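PDB 3HDQ: UDP-galactopyranose mutase from Deinococcus radiodurans, which probably interconverts the pyranose and furanose forms of UDP-galactose, using a bound FAD cofactor. Local coordinates for residues D73-G83 / L277-D285; V359-T367 / V376-L387. All coordinates share one frame; numbering follows the deposited sequence. Where two conformers were deposited one is given.

In the fold
Both contacts touch the same FAD, but at different parts of it. Contact 1 (73-83 with 277-285) lies by the dimethyl edge of the flavin, and contact 2 (359-367 with 376-387) lies by the pyrophosphate. Their centres are about 30 Å apart, on opposite sides of the chain's centre, and their nearest atoms are about 7 Å apart. Contact 1 closes before contact 2 opens. Contact 1 sets turn 73-76, strand 78-79 and the loop after it against strand 274-284, at one edge of the mixed sheet. Contact 2 joins strand 359-361, at one edge of the parallel Rossmann-type sheet, to helix 373-388. FAD thus touches residues tied to both sheets. The Arg364 side chain is hydrogen-bonded to the Tyr334 carbonyl in strand 320-336, which pairs with strand 274-284.

Contact 1. Residues D73-G83 / L277-D285; sequences DDAGVLIHPYG and LEFRHETHD. With FAD (flavin-adenine dinucleotide), chain L.
This contact forms part of the wall of the FAD pocket beside the dimethyl edge of the flavin. Here the turn 73-76, strand 78-79 and the loop after it lie against strand 274-284 of the mixed sheet. Phe279 carries the flavin end. Tyr82 CA makes a CH-pi contact 3.8 Å from the centroid of the Phe279 ring, and Pro81 O sits over the same face, offset toward the rim. The nearest approach to the ring is the Tyr82 carbonyl, with Tyr82 O 3.3 Å from Phe279 CZ. With CG anti to its carbonyl carbon (chi1 -53°), the Phe279 ring projects toward the loop, and Tyr82 CB packs on Phe279 CZ at 4.0 Å. The methyl C7M of FAD lies at the edge of the Phe279 ring. FAD C7M is 3.3 Å from Tyr82 O, and Leu277 CD1 also touches it. Gly83 has backbone angles that call for glycine, and a side chain there would also clash with C7M. The Tyr82 hydroxyl turns to His63.

Two residues along the strand, His281 NE2 donates to Pro81 O at 3.1 Å (N-H...O 155°). The acceptor lies in the imidazole plane, while the donor is tilted 33° from the carbonyl plane. Ile79 CD1 approaches the same ring obliquely.

At the far end, Thr283 CG2 meets Ala75 CB at 3.9 Å. Thr283 OG1 binds a water at 2.7 Å, and this water bonds weakly to Ala75 N. Ser321 of the adjacent strand bonds both Thr283 OG1 and Asp73 OD2. Asp73 OD1 accepts from Val77 N, which helps hold the type I turn 73-76. The chemistry is therefore graded along the strand: an aromatic ring on peptide backbone at the flavin, one direct polar bond in the middle, and water-assisted at the tip. The bond to Pro81 O is consistent with a proton on NE2 of His281.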
loop_
_atom_site.group_PDB
_atom_site.type_symbol
_atom_site.label_atom_id
_atom_site.label_comp_id
_atom_site.label_asym_id
_atom_site.label_seq_id
_atom_site.Cartn_x
_atom_site.Cartn_y
_atom_site.Cartn_z
ATOM N N ASP A 73 4.173 -5.005 8.403
ATOM C CA ASP A 73 3.528 -4.750 9.696
ATOM C C ASP A 73 4.236 -3.659 10.507
ATOM O O ASP A 73 5.173 -3.036 10.021
ATOM C CB ASP A 73 3.400 -6.041 10.516
ATOM C CG ASP A 73 4.748 -6.626 10.934
ATOM O OD1 ASP A 73 5.800 -5.942 10.901
ATOM O OD2 ASP A 73 4.740 -7.806 11.316
ATOM N N ASP A 74 3.787 -3.434 11.738
ATOM C CA ASP A 74 4.349 -2.362 12.566
ATOM C C ASP A 74 5.862 -2.497 12.746
ATOM O O ASP A 74 6.573 -1.493 12.886
ATOM C CB ASP A 74 3.665 -2.309 13.933
ATOM C CG ASP A 74 2.263 -1.718 13.860
ATOM O OD1 ASP A 74 1.834 -1.315 12.754
ATOM O OD2 ASP A 74 1.591 -1.649 14.909
ATOM N N ALA A 75 6.352 -3.735 12.731
ATOM C CA ALA A 75 7.774 -3.998 12.964
ATOM C C ALA A 75 8.600 -3.969 11.682
ATOM O O ALA A 75 9.823 -4.109 11.729
ATOM C CB ALA A 75 7.957 -5.329 13.677
ATOM N N GLY A 76 7.936 -3.814 10.540
ATOM C CA GLY A 76 8.619 -3.835 9.259
ATOM C C GLY A 76 8.802 -5.228 8.669
ATOM O O GLY A 76 9.682 -5.442 7.836
ATOM N N VAL A 77 7.985 -6.186 9.105
ATOM C CA VAL A 77 8.029 -7.530 8.531
ATOM C C VAL A 77 6.926 -7.700 7.478
ATOM O O VAL A 77 5.773 -7.378 7.725
ATOM C CB VAL A 77 7.893 -8.627 9.619
ATOM C CG1 VAL A 77 7.929 -10.024 8.985
ATOM C CG2 VAL A 77 8.996 -8.487 10.661
ATOM N N LEU A 78 7.294 -8.187 6.300
ATOM C CA LEU A 78 6.328 -8.487 5.249
ATOM C C LEU A 78 5.440 -9.664 5.653
ATOM O O LEU A 78 5.942 -10.757 5.874
ATOM C CB LEU A 78 7.064 -8.814 3.949
ATOM C CG LEU A 78 6.226 -9.077 2.695
ATOM C CD1 LEU A 78 5.374 -7.853 2.323
ATOM C CD2 LEU A 78 7.134 -9.474 1.547
ATOM N N ILE A 79 4.130 -9.439 5.765
ATOM C CA ILE A 79 3.192 -10.483 6.202
ATOM C C ILE A 79 1.999 -10.640 5.266
ATOM O O ILE A 79 1.765 -9.811 4.376
ATOM C CB ILE A 79 2.589 -10.162 7.570
ATOM C CG1 ILE A 79 1.719 -8.901 7.445
ATOM C CG2 ILE A 79 3.682 -10.027 8.614
ATOM C CD1 ILE A 79 0.857 -8.601 8.622
ATOM N N HIS A 80 1.239 -11.707 5.482
ATOM C CA HIS A 80 -0.045 -11.890 4.796
ATOM C C HIS A 80 -1.173 -11.764 5.812
ATOM O O HIS A 80 -1.397 -12.670 6.619
ATOM C CB HIS A 80 -0.118 -13.259 4.118
ATOM C CG HIS A 80 1.064 -13.573 3.254
ATOM N ND1 HIS A 80 1.242 -14.801 2.653
ATOM C CD2 HIS A 80 2.136 -12.820 2.900
ATOM C CE1 HIS A 80 2.367 -14.791 1.959
ATOM N NE2 HIS A 80 2.929 -13.600 2.092
ATOM N N PRO A 81 -1.886 -10.636 5.788
ATOM C CA PRO A 81 -2.940 -10.429 6.791
ATOM C C PRO A 81 -3.982 -11.553 6.832
ATOM O O PRO A 81 -4.545 -11.775 7.904
ATOM C CB PRO A 81 -3.594 -9.104 6.366
ATOM C CG PRO A 81 -2.521 -8.397 5.568
ATOM C CD PRO A 81 -1.748 -9.496 4.866
ATOM N N TYR A 82 -4.224 -12.247 5.720
ATOM C CA TYR A 82 -5.281 -13.273 5.686
ATOM C C TYR A 82 -4.765 -14.708 5.632
ATOM O O TYR A 82 -5.386 -15.581 5.006
ATOM C CB TYR A 82 -6.243 -13.045 4.513
ATOM C CG TYR A 82 -6.752 -11.631 4.429
ATOM C CD1 TYR A 82 -6.166 -10.711 3.562
ATOM C CD2 TYR A 82 -7.814 -11.206 5.217
ATOM C CE1 TYR A 82 -6.614 -9.404 3.491
ATOM C CE2 TYR A 82 -8.283 -9.894 5.148
ATOM C CZ TYR A 82 -7.669 -8.995 4.287
ATOM O OH TYR A 82 -8.119 -7.694 4.211
ATOM N N GLY A 83 -3.633 -14.956 6.286
ATOM C CA GLY A 83 -3.072 -16.293 6.327
ATOM C C GLY A 83 -2.036 -16.518 5.246
ATOM O O GLY A 83 -2.000 -15.802 4.252
ATOM N N LEU A 277 -12.344 -17.432 9.062
ATOM C CA LEU A 277 -11.161 -17.555 9.911
ATOM C C LEU A 277 -10.960 -16.309 10.743
ATOM O O LEU A 277 -11.323 -15.213 10.331
ATOM C CB LEU A 277 -9.899 -17.755 9.067
ATOM C CG LEU A 277 -9.846 -19.065 8.299
ATOM C CD1 LEU A 277 -8.720 -19.057 7.285
ATOM C CD2 LEU A 277 -9.721 -20.227 9.278
ATOM N N GLU A 278 -10.359 -16.483 11.914
ATOM C CA GLU A 278 -9.852 -15.353 12.671
ATOM C C GLU A 278 -8.339 -15.486 12.774
ATOM O O GLU A 278 -7.828 -16.547 13.109
ATOM C CB GLU A 278 -10.480 -15.285 14.054
ATOM C CG GLU A 278 -9.869 -14.205 14.931
ATOM C CD GLU A 278 -10.234 -14.362 16.392
ATOM O OE1 GLU A 278 -11.215 -15.076 16.687
ATOM O OE2 GLU A 278 -9.539 -13.776 17.245
ATOM N N PHE A 279 -7.630 -14.406 12.473
ATOM C CA PHE A 279 -6.177 -14.436 12.444
ATOM C C PHE A 279 -5.606 -13.685 13.623
ATOM O O PHE A 279 -5.980 -12.546 13.870
ATOM C CB PHE A 279 -5.655 -13.799 11.151
ATOM C CG PHE A 279 -6.261 -14.371 9.901
ATOM C CD1 PHE A 279 -7.338 -13.748 9.291
ATOM C CD2 PHE A 279 -5.757 -15.531 9.342
ATOM C CE1 PHE A 279 -7.900 -14.263 8.136
ATOM C CE2 PHE A 279 -6.310 -16.063 8.186
ATOM C CZ PHE A 279 -7.385 -15.429 7.578
ATOM N N ARG A 280 -4.702 -14.322 14.358
ATOM C CA ARG A 280 -3.996 -13.619 15.407
ATOM C C ARG A 280 -2.516 -13.487 15.065
ATOM O O ARG A 280 -1.762 -14.465 15.022
ATOM C CB ARG A 280 -4.241 -14.259 16.776
ATOM C CG ARG A 280 -5.601 -13.878 17.333
ATOM C CD ARG A 280 -5.957 -14.639 18.587
ATOM N NE ARG A 280 -7.402 -14.820 18.682
ATOM C CZ ARG A 280 -8.018 -15.437 19.681
ATOM N NH1 ARG A 280 -7.318 -15.932 20.695
ATOM N NH2 ARG A 280 -9.339 -15.555 19.669
ATOM N N HIS A 281 -2.118 -12.249 14.794
ATOM C CA HIS A 281 -0.751 -11.914 14.405
ATOM C C HIS A 281 0.126 -11.581 15.609
ATOM O O HIS A 281 -0.314 -10.908 16.541
ATOM C CB HIS A 281 -0.766 -10.732 13.429
ATOM C CG HIS A 281 -1.375 -11.060 12.102
ATOM N ND1 HIS A 281 -0.640 -11.561 11.047
ATOM C CD2 HIS A 281 -2.656 -10.969 11.661
ATOM C CE1 HIS A 281 -1.442 -11.762 10.013
ATOM N NE2 HIS A 281 -2.670 -11.409 10.360
ATOM N N GLU A 282 1.367 -12.051 15.590
ATOM C CA GLU A 282 2.313 -11.753 16.666
ATOM C C GLU A 282 3.692 -11.459 16.100
ATOM O O GLU A 282 4.085 -12.007 15.073
ATOM C CB GLU A 282 2.408 -12.916 17.666
ATOM C CG GLU A 282 1.138 -13.151 18.493
ATOM C CD GLU A 282 1.221 -14.394 19.386
ATOM O OE1 GLU A 282 2.358 -14.821 19.704
ATOM O OE2 GLU A 282 0.150 -14.937 19.767
ATOM N N THR A 283 4.427 -10.588 16.777
ATOM C CA THR A 283 5.819 -10.354 16.434
ATOM C C THR A 283 6.685 -10.689 17.639
ATOM O O THR A 283 6.408 -10.250 18.750
ATOM C CB THR A 283 6.072 -8.893 16.018
ATOM O OG1 THR A 283 5.253 -8.569 14.885
ATOM C CG2 THR A 283 7.553 -8.682 15.675
ATOM N N HIS A 284 7.733 -11.468 17.410
ATOM C CA HIS A 284 8.592 -11.927 18.482
ATOM C C HIS A 284 9.992 -11.411 18.263
ATOM O O HIS A 284 10.435 -11.257 17.123
ATOM C CB HIS A 284 8.599 -13.452 18.537
ATOM C CG HIS A 284 7.299 -14.033 18.984
ATOM N ND1 HIS A 284 6.352 -14.505 18.101
ATOM C CD2 HIS A 284 6.775 -14.195 20.221
ATOM C CE1 HIS A 284 5.307 -14.947 18.776
ATOM N NE2 HIS A 284 5.538 -14.771 20.065
ATOM N N ASP A 285 10.688 -11.141 19.359
ATOM C CA ASP A 285 12.028 -10.587 19.276
ATOM C C ASP A 285 13.089 -11.685 19.152
ATOM O O ASP A 285 13.924 -11.863 20.037
ATOM C CB ASP A 285 12.298 -9.677 20.477
ATOM C CG ASP A 285 13.437 -8.696 20.225
ATOM O OD1 ASP A 285 13.509 -8.115 19.116
ATOM O OD2 ASP A 285 14.255 -8.498 21.148
HETATM P PA FAD L . -10.826 -13.252 -3.223
HETATM O O1A FAD L . -9.474 -13.078 -2.848
HETATM O O2A FAD L . -11.568 -13.668 -2.106
HETATM O O5B FAD L . -11.322 -11.872 -3.716
HETATM C C5B FAD L . -12.640 -11.543 -3.939
HETATM C C4B FAD L . -12.798 -10.102 -3.580
HETATM O O4B FAD L . -14.103 -9.699 -3.795
HETATM C C3B FAD L . -12.545 -9.926 -2.103
HETATM O O3B FAD L . -11.442 -9.128 -1.835
HETATM C C2B FAD L . -13.787 -9.277 -1.590
HETATM O O2B FAD L . -13.453 -8.267 -0.718
HETATM C C1B FAD L . -14.444 -8.769 -2.839
HETATM N N9A FAD L . -15.883 -8.603 -2.659
HETATM C C8A FAD L . -16.787 -9.503 -2.256
HETATM N N7A FAD L . -17.974 -8.953 -2.213
HETATM C C5A FAD L . -17.861 -7.688 -2.584
HETATM C C6A FAD L . -18.757 -6.652 -2.720
HETATM N N6A FAD L . -20.025 -6.860 -2.624
HETATM N N1A FAD L . -18.338 -5.435 -3.126
HETATM C C2A FAD L . -17.031 -5.226 -3.385
HETATM N N3A FAD L . -16.154 -6.242 -3.251
HETATM C C4A FAD L . -16.548 -7.448 -2.849
HETATM N N1 FAD L . -3.925 -20.447 -2.467
HETATM C C2 FAD L . -2.766 -20.941 -2.917
HETATM O O2 FAD L . -2.586 -21.147 -4.079
HETATM N N3 FAD L . -1.799 -21.192 -2.029
HETATM C C4 FAD L . -1.992 -20.949 -0.710
HETATM O O4 FAD L . -1.144 -21.167 0.087
HETATM C C4X FAD L . -3.173 -20.466 -0.281
HETATM N N5 FAD L . -3.358 -20.244 1.036
HETATM C C5X FAD L . -4.539 -19.757 1.465
HETATM C C6 FAD L . -4.714 -19.521 2.808
HETATM C C7 FAD L . -5.905 -19.025 3.255
HETATM C C7M FAD L . -6.111 -18.774 4.692
HETATM C C8 FAD L . -6.910 -18.750 2.374
HETATM C C8M FAD L . -8.185 -18.222 2.913
HETATM C C9 FAD L . -6.729 -18.980 1.025
HETATM C C9A FAD L . -5.543 -19.491 0.559
HETATM N N10 FAD L . -5.341 -19.717 -0.771
HETATM C C10 FAD L . -4.152 -20.211 -1.172
HETATM C "C1'" FAD L . -6.431 -19.558 -1.766
HETATM C "C2'" FAD L . -6.516 -18.167 -2.351
HETATM O "O2'" FAD L . -6.798 -17.322 -1.293
HETATM C "C3'" FAD L . -7.624 -18.015 -3.388
HETATM O "O3'" FAD L . -7.460 -18.759 -4.513
HETATM C "C4'" FAD L . -7.567 -16.671 -4.017
HETATM O "O4'" FAD L . -7.023 -15.844 -3.035
HETATM C "C5'" FAD L . -8.959 -16.294 -4.428
HETATM O "O5'" FAD L . -9.045 -15.309 -5.390
HETATM P P FAD L . -10.429 -14.672 -5.681
HETATM O O1P FAD L . -10.254 -13.540 -6.502
HETATM O O2P FAD L . -11.191 -15.641 -6.372
HETATM O O3P FAD L . -11.105 -14.332 -4.317
HETATM O O HOH W 1 4.534 -6.010 14.220
#

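Contact 2. Residues V359-T367 / V376-L387; sequences VTFVGRLAT and VVAQALATFRRL. With FAD (flavin-adenine dinucleotide), chain L.
One side-chain amide, that of Gln379, bonds to both ends of the turn 363-367. Its OE1 accepts from Gly363 N at 2.7 Å, with the donor tilted 32° from the amide carbonyl plane. Its NE2 donates almost straight to Thr367 OG1 at 3.2 Å (174°), in the amide plane. CG is anti to the backbone N (chi1 -165°) and the chain is extended beyond it, which carries the amide across from the helix. Thr367 OG1 in turn donates to Gly363 O at 2.8 Å, on the opposite face of that carbonyl from Thr367 N. With an alanine in place of Gln379, Gly363 N would probably lose this acceptor and the Thr367 hydroxyl its NE2 donor, leaving the turn less firmly tied to the helix.

The contact joins strand 359-361, at one edge of the Rossmann-type parallel sheet, to helix 373-388, and the turn meets FAD. Arg364 N donates to the phosphate oxygen O2P of FAD at 3.1 Å. A side chain on Gly363 would clash with O2P. Val376 CG1 packs 3.7 Å from FAD O2P. The Arg364 guanidinium lies with one face on FAD C1' and bonds to the carbonyls of Tyr334 and Tyr371.

Farther along the helix the packing is largely apolar. Val362 CG2 and Thr383 CG2 meet tip to tip at 3.9 Å, and Thr360 CG2 meets Leu387 CD1 at 4.0 Å. The Ala380 methyl touches Val43 of helix 39-50.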
loop_
_atom_site.group_PDB
_atom_site.type_symbol
_atom_site.label_atom_id
_atom_site.label_comp_id
_atom_site.label_asym_id
_atom_site.label_seq_id
_atom_site.Cartn_x
_atom_site.Cartn_y
_atom_site.Cartn_z
ATOM N N VAL A 359 -24.059 -10.519 -16.353
ATOM C CA VAL A 359 -23.163 -10.770 -15.240
ATOM C C VAL A 359 -22.430 -12.084 -15.447
ATOM O O VAL A 359 -23.050 -13.107 -15.742
ATOM C CB VAL A 359 -23.920 -10.818 -13.900
ATOM C CG1 VAL A 359 -22.946 -10.953 -12.741
ATOM C CG2 VAL A 359 -24.745 -9.565 -13.725
ATOM N N THR A 360 -21.108 -12.060 -15.319
ATOM C CA THR A 360 -20.371 -13.318 -15.258
ATOM C C THR A 360 -19.650 -13.532 -13.924
ATOM O O THR A 360 -19.043 -12.621 -13.361
ATOM C CB THR A 360 -19.492 -13.613 -16.523
ATOM O OG1 THR A 360 -18.184 -14.039 -16.129
ATOM C CG2 THR A 360 -19.381 -12.427 -17.423
ATOM N N PHE A 361 -19.775 -14.753 -13.417
ATOM C CA PHE A 361 -19.294 -15.112 -12.097
ATOM C C PHE A 361 -17.966 -15.855 -12.218
ATOM O O PHE A 361 -17.833 -16.771 -13.031
ATOM C CB PHE A 361 -20.352 -15.966 -11.375
ATOM C CG PHE A 361 -21.645 -15.237 -11.116
ATOM C CD1 PHE A 361 -22.494 -14.909 -12.163
ATOM C CD2 PHE A 361 -22.000 -14.866 -9.827
ATOM C CE1 PHE A 361 -23.658 -14.229 -11.936
ATOM C CE2 PHE A 361 -23.177 -14.183 -9.591
ATOM C CZ PHE A 361 -24.012 -13.869 -10.651
ATOM N N VAL A 362 -16.982 -15.439 -11.421
ATOM C CA VAL A 362 -15.630 -15.996 -11.500
ATOM C C VAL A 362 -14.984 -15.988 -10.133
ATOM O O VAL A 362 -15.169 -15.041 -9.375
ATOM C CB VAL A 362 -14.703 -15.160 -12.419
ATOM C CG1 VAL A 362 -13.427 -15.940 -12.725
ATOM C CG2 VAL A 362 -15.414 -14.758 -13.699
ATOM N N GLY A 363 -14.222 -17.039 -9.826
ATOM C CA GLY A 363 -13.388 -17.056 -8.636
ATOM C C GLY A 363 -13.858 -18.014 -7.562
ATOM O O GLY A 363 -14.938 -18.604 -7.673
ATOM N N ARG A 364 -13.052 -18.162 -6.513
ATOM C CA ARG A 364 -13.361 -19.115 -5.453
ATOM C C ARG A 364 -14.764 -18.920 -4.862
ATOM O O ARG A 364 -15.517 -19.885 -4.724
ATOM C CB ARG A 364 -12.305 -19.090 -4.335
ATOM C CG ARG A 364 -12.699 -19.933 -3.137
ATOM C CD ARG A 364 -11.776 -19.776 -1.910
ATOM N NE ARG A 364 -10.576 -20.591 -2.022
ATOM C CZ ARG A 364 -9.921 -21.126 -0.995
ATOM N NH1 ARG A 364 -10.337 -20.943 0.245
ATOM N NH2 ARG A 364 -8.829 -21.839 -1.218
ATOM N N LEU A 365 -15.110 -17.683 -4.511
ATOM C CA LEU A 365 -16.371 -17.399 -3.810
ATOM C C LEU A 365 -17.587 -17.412 -4.729
ATOM O O LEU A 365 -18.648 -17.925 -4.373
ATOM C CB LEU A 365 -16.305 -16.039 -3.124
ATOM C CG LEU A 365 -15.138 -15.914 -2.150
ATOM C CD1 LEU A 365 -15.162 -14.551 -1.486
ATOM C CD2 LEU A 365 -15.231 -17.042 -1.132
ATOM N N ALA A 366 -17.413 -16.834 -5.909
ATOM C CA ALA A 366 -18.493 -16.631 -6.846
ATOM C C ALA A 366 -18.941 -17.923 -7.541
ATOM O O ALA A 366 -20.105 -18.049 -7.950
ATOM C CB ALA A 366 -18.071 -15.574 -7.873
ATOM N N THR A 367 -18.022 -18.878 -7.681
ATOM C CA THR A 367 -18.357 -20.153 -8.306
ATOM C C THR A 367 -18.275 -21.298 -7.307
ATOM O O THR A 367 -18.371 -22.466 -7.683
ATOM C CB THR A 367 -17.492 -20.464 -9.559
ATOM O OG1 THR A 367 -16.120 -20.696 -9.184
ATOM C CG2 THR A 367 -17.561 -19.320 -10.542
ATOM N N VAL A 376 -7.482 -20.193 -9.809
ATOM C CA VAL A 376 -8.289 -19.000 -10.048
ATOM C C VAL A 376 -7.738 -18.200 -11.231
ATOM O O VAL A 376 -8.506 -17.773 -12.088
ATOM C CB VAL A 376 -8.474 -18.117 -8.800
ATOM C CG1 VAL A 376 -9.138 -16.790 -9.178
ATOM C CG2 VAL A 376 -9.328 -18.857 -7.768
ATOM N N VAL A 377 -6.420 -18.016 -11.298
ATOM C CA VAL A 377 -5.839 -17.343 -12.455
ATOM C C VAL A 377 -6.254 -18.057 -13.759
ATOM O O VAL A 377 -6.702 -17.422 -14.714
ATOM C CB VAL A 377 -4.301 -17.215 -12.366
ATOM C CG1 VAL A 377 -3.745 -16.678 -13.666
ATOM C CG2 VAL A 377 -3.892 -16.296 -11.210
ATOM N N ALA A 378 -6.133 -19.377 -13.782
ATOM C CA ALA A 378 -6.492 -20.153 -14.971
ATOM C C ALA A 378 -7.966 -19.982 -15.307
ATOM O O ALA A 378 -8.332 -19.888 -16.474
ATOM C CB ALA A 378 -6.158 -21.648 -14.776
ATOM N N GLN A 379 -8.808 -19.953 -14.276
ATOM C CA GLN A 379 -10.238 -19.723 -14.478
ATOM C C GLN A 379 -10.479 -18.356 -15.124
ATOM O O GLN A 379 -11.253 -18.233 -16.077
ATOM C CB GLN A 379 -11.020 -19.833 -13.156
ATOM C CG GLN A 379 -12.535 -19.970 -13.345
ATOM C CD GLN A 379 -13.328 -19.826 -12.044
ATOM O OE1 GLN A 379 -13.015 -18.985 -11.196
ATOM N NE2 GLN A 379 -14.370 -20.649 -11.891
ATOM N N ALA A 380 -9.815 -17.335 -14.595
ATOM C CA ALA A 380 -9.986 -15.970 -15.088
ATOM C C ALA A 380 -9.519 -15.813 -16.544
ATOM O O ALA A 380 -10.180 -15.150 -17.344
ATOM C CB ALA A 380 -9.267 -14.973 -14.162
ATOM N N LEU A 381 -8.387 -16.433 -16.881
ATOM C CA LEU A 381 -7.861 -16.384 -18.241
ATOM C C LEU A 381 -8.832 -17.058 -19.191
ATOM O O LEU A 381 -9.043 -16.584 -20.303
ATOM C CB LEU A 381 -6.495 -17.064 -18.343
ATOM C CG LEU A 381 -5.362 -16.378 -17.576
ATOM C CD1 LEU A 381 -4.079 -17.198 -17.678
ATOM C CD2 LEU A 381 -5.146 -14.961 -18.090
ATOM N N ALA A 382 -9.416 -18.169 -18.755
ATOM C CA ALA A 382 -10.346 -18.909 -19.607
ATOM C C ALA A 382 -11.662 -18.151 -19.774
ATOM O O ALA A 382 -12.279 -18.202 -20.830
ATOM C CB ALA A 382 -10.594 -20.318 -19.053
ATOM N N THR A 383 -12.079 -17.441 -18.727
ATOM C CA THR A 383 -13.267 -16.606 -18.812
ATOM C C THR A 383 -13.024 -15.469 -19.801
ATOM O O THR A 383 -13.919 -15.104 -20.562
ATOM C CB THR A 383 -13.676 -16.041 -17.433
ATOM O OG1 THR A 383 -14.078 -17.113 -16.581
ATOM C CG2 THR A 383 -14.831 -15.070 -17.558
ATOM N N PHE A 384 -11.810 -14.919 -19.804
ATOM C CA PHE A 384 -11.476 -13.833 -20.720
ATOM C C PHE A 384 -11.610 -14.280 -22.174
ATOM O O PHE A 384 -12.226 -13.587 -22.981
ATOM C CB PHE A 384 -10.073 -13.281 -20.455
ATOM C CG PHE A 384 -9.613 -12.277 -21.482
ATOM C CD1 PHE A 384 -10.276 -11.065 -21.630
ATOM C CD2 PHE A 384 -8.518 -12.549 -22.301
ATOM C CE1 PHE A 384 -9.859 -10.141 -22.572
ATOM C CE2 PHE A 384 -8.088 -11.632 -23.244
ATOM C CZ PHE A 384 -8.757 -10.423 -23.385
ATOM N N ARG A 385 -11.037 -15.437 -22.503
ATOM C CA ARG A 385 -11.172 -15.995 -23.849
ATOM C C ARG A 385 -12.636 -16.228 -24.252
ATOM O O ARG A 385 -13.001 -16.050 -25.413
ATOM C CB ARG A 385 -10.375 -17.295 -23.981
ATOM C CG ARG A 385 -8.897 -17.085 -24.258
ATOM C CD ARG A 385 -8.158 -18.421 -24.353
ATOM N NE ARG A 385 -7.416 -18.742 -23.133
ATOM C CZ ARG A 385 -7.786 -19.652 -22.232
ATOM N NH1 ARG A 385 -8.899 -20.358 -22.406
ATOM N NH2 ARG A 385 -7.030 -19.865 -21.160
ATOM N N ARG A 386 -13.474 -16.632 -23.304
ATOM C CA ARG A 386 -14.898 -16.758 -23.604
ATOM C C ARG A 386 -15.567 -15.393 -23.834
ATOM O O ARG A 386 -16.305 -15.230 -24.794
ATOM C CB ARG A 386 -15.638 -17.562 -22.537
ATOM C CG ARG A 386 -15.311 -19.049 -22.572
ATOM C CD ARG A 386 -16.414 -19.864 -21.924
ATOM N NE ARG A 386 -16.860 -19.233 -20.687
ATOM C CZ ARG A 386 -16.286 -19.414 -19.499
ATOM N NH1 ARG A 386 -15.232 -20.223 -19.372
ATOM N NH2 ARG A 386 -16.773 -18.783 -18.435
ATOM N N LEU A 387 -15.303 -14.411 -22.974
ATOM C CA LEU A 387 -15.854 -13.075 -23.199
ATOM C C LEU A 387 -15.469 -12.565 -24.578
ATOM O O LEU A 387 -16.254 -11.896 -25.240
ATOM C CB LEU A 387 -15.374 -12.064 -22.152
ATOM C CG LEU A 387 -16.187 -11.740 -20.894
ATOM C CD1 LEU A 387 -17.622 -12.211 -21.011
ATOM C CD2 LEU A 387 -15.534 -12.341 -19.663
HETATM P PA FAD L . -10.826 -13.252 -3.223
HETATM O O1A FAD L . -9.474 -13.078 -2.848
HETATM O O2A FAD L . -11.568 -13.668 -2.106
HETATM O O5B FAD L . -11.322 -11.872 -3.716
HETATM C C5B FAD L . -12.640 -11.543 -3.939
HETATM C C4B FAD L . -12.798 -10.102 -3.580
HETATM O O4B FAD L . -14.103 -9.699 -3.795
HETATM C C3B FAD L . -12.545 -9.926 -2.103
HETATM O O3B FAD L . -11.442 -9.128 -1.835
HETATM C C2B FAD L . -13.787 -9.277 -1.590
HETATM O O2B FAD L . -13.453 -8.267 -0.718
HETATM C C1B FAD L . -14.444 -8.769 -2.839
HETATM N N9A FAD L . -15.883 -8.603 -2.659
HETATM C C8A FAD L . -16.787 -9.503 -2.256
HETATM N N7A FAD L . -17.974 -8.953 -2.213
HETATM C C5A FAD L . -17.861 -7.688 -2.584
HETATM C C6A FAD L . -18.757 -6.652 -2.720
HETATM N N6A FAD L . -20.025 -6.860 -2.624
HETATM N N1A FAD L . -18.338 -5.435 -3.126
HETATM C C2A FAD L . -17.031 -5.226 -3.385
HETATM N N3A FAD L . -16.154 -6.242 -3.251
HETATM C C4A FAD L . -16.548 -7.448 -2.849
HETATM N N1 FAD L . -3.925 -20.447 -2.467
HETATM C C2 FAD L . -2.766 -20.941 -2.917
HETATM O O2 FAD L . -2.586 -21.147 -4.079
HETATM N N3 FAD L . -1.799 -21.192 -2.029
HETATM C C4 FAD L . -1.992 -20.949 -0.710
HETATM O O4 FAD L . -1.144 -21.167 0.087
HETATM C C4X FAD L . -3.173 -20.466 -0.281
HETATM N N5 FAD L . -3.358 -20.244 1.036
HETATM C C5X FAD L . -4.539 -19.757 1.465
HETATM C C6 FAD L . -4.714 -19.521 2.808
HETATM C C7 FAD L . -5.905 -19.025 3.255
HETATM C C7M FAD L . -6.111 -18.774 4.692
HETATM C C8 FAD L . -6.910 -18.750 2.374
HETATM C C8M FAD L . -8.185 -18.222 2.913
HETATM C C9 FAD L . -6.729 -18.980 1.025
HETATM C C9A FAD L . -5.543 -19.491 0.559
HETATM N N10 FAD L . -5.341 -19.717 -0.771
HETATM C C10 FAD L . -4.152 -20.211 -1.172
HETATM C "C1'" FAD L . -6.431 -19.558 -1.766
HETATM C "C2'" FAD L . -6.516 -18.167 -2.351
HETATM O "O2'" FAD L . -6.798 -17.322 -1.293
HETATM C "C3'" FAD L . -7.624 -18.015 -3.388
HETATM O "O3'" FAD L . -7.460 -18.759 -4.513
HETATM C "C4'" FAD L . -7.567 -16.671 -4.017
HETATM O "O4'" FAD L . -7.023 -15.844 -3.035
HETATM C "C5'" FAD L . -8.959 -16.294 -4.428
HETATM O "O5'" FAD L . -9.045 -15.309 -5.390
HETATM P P FAD L . -10.429 -14.672 -5.681
HETATM O O1P FAD L . -10.254 -13.540 -6.502
HETATM O O2P FAD L . -11.191 -15.641 -6.372
HETATM O O3P FAD L . -11.105 -14.332 -4.317
#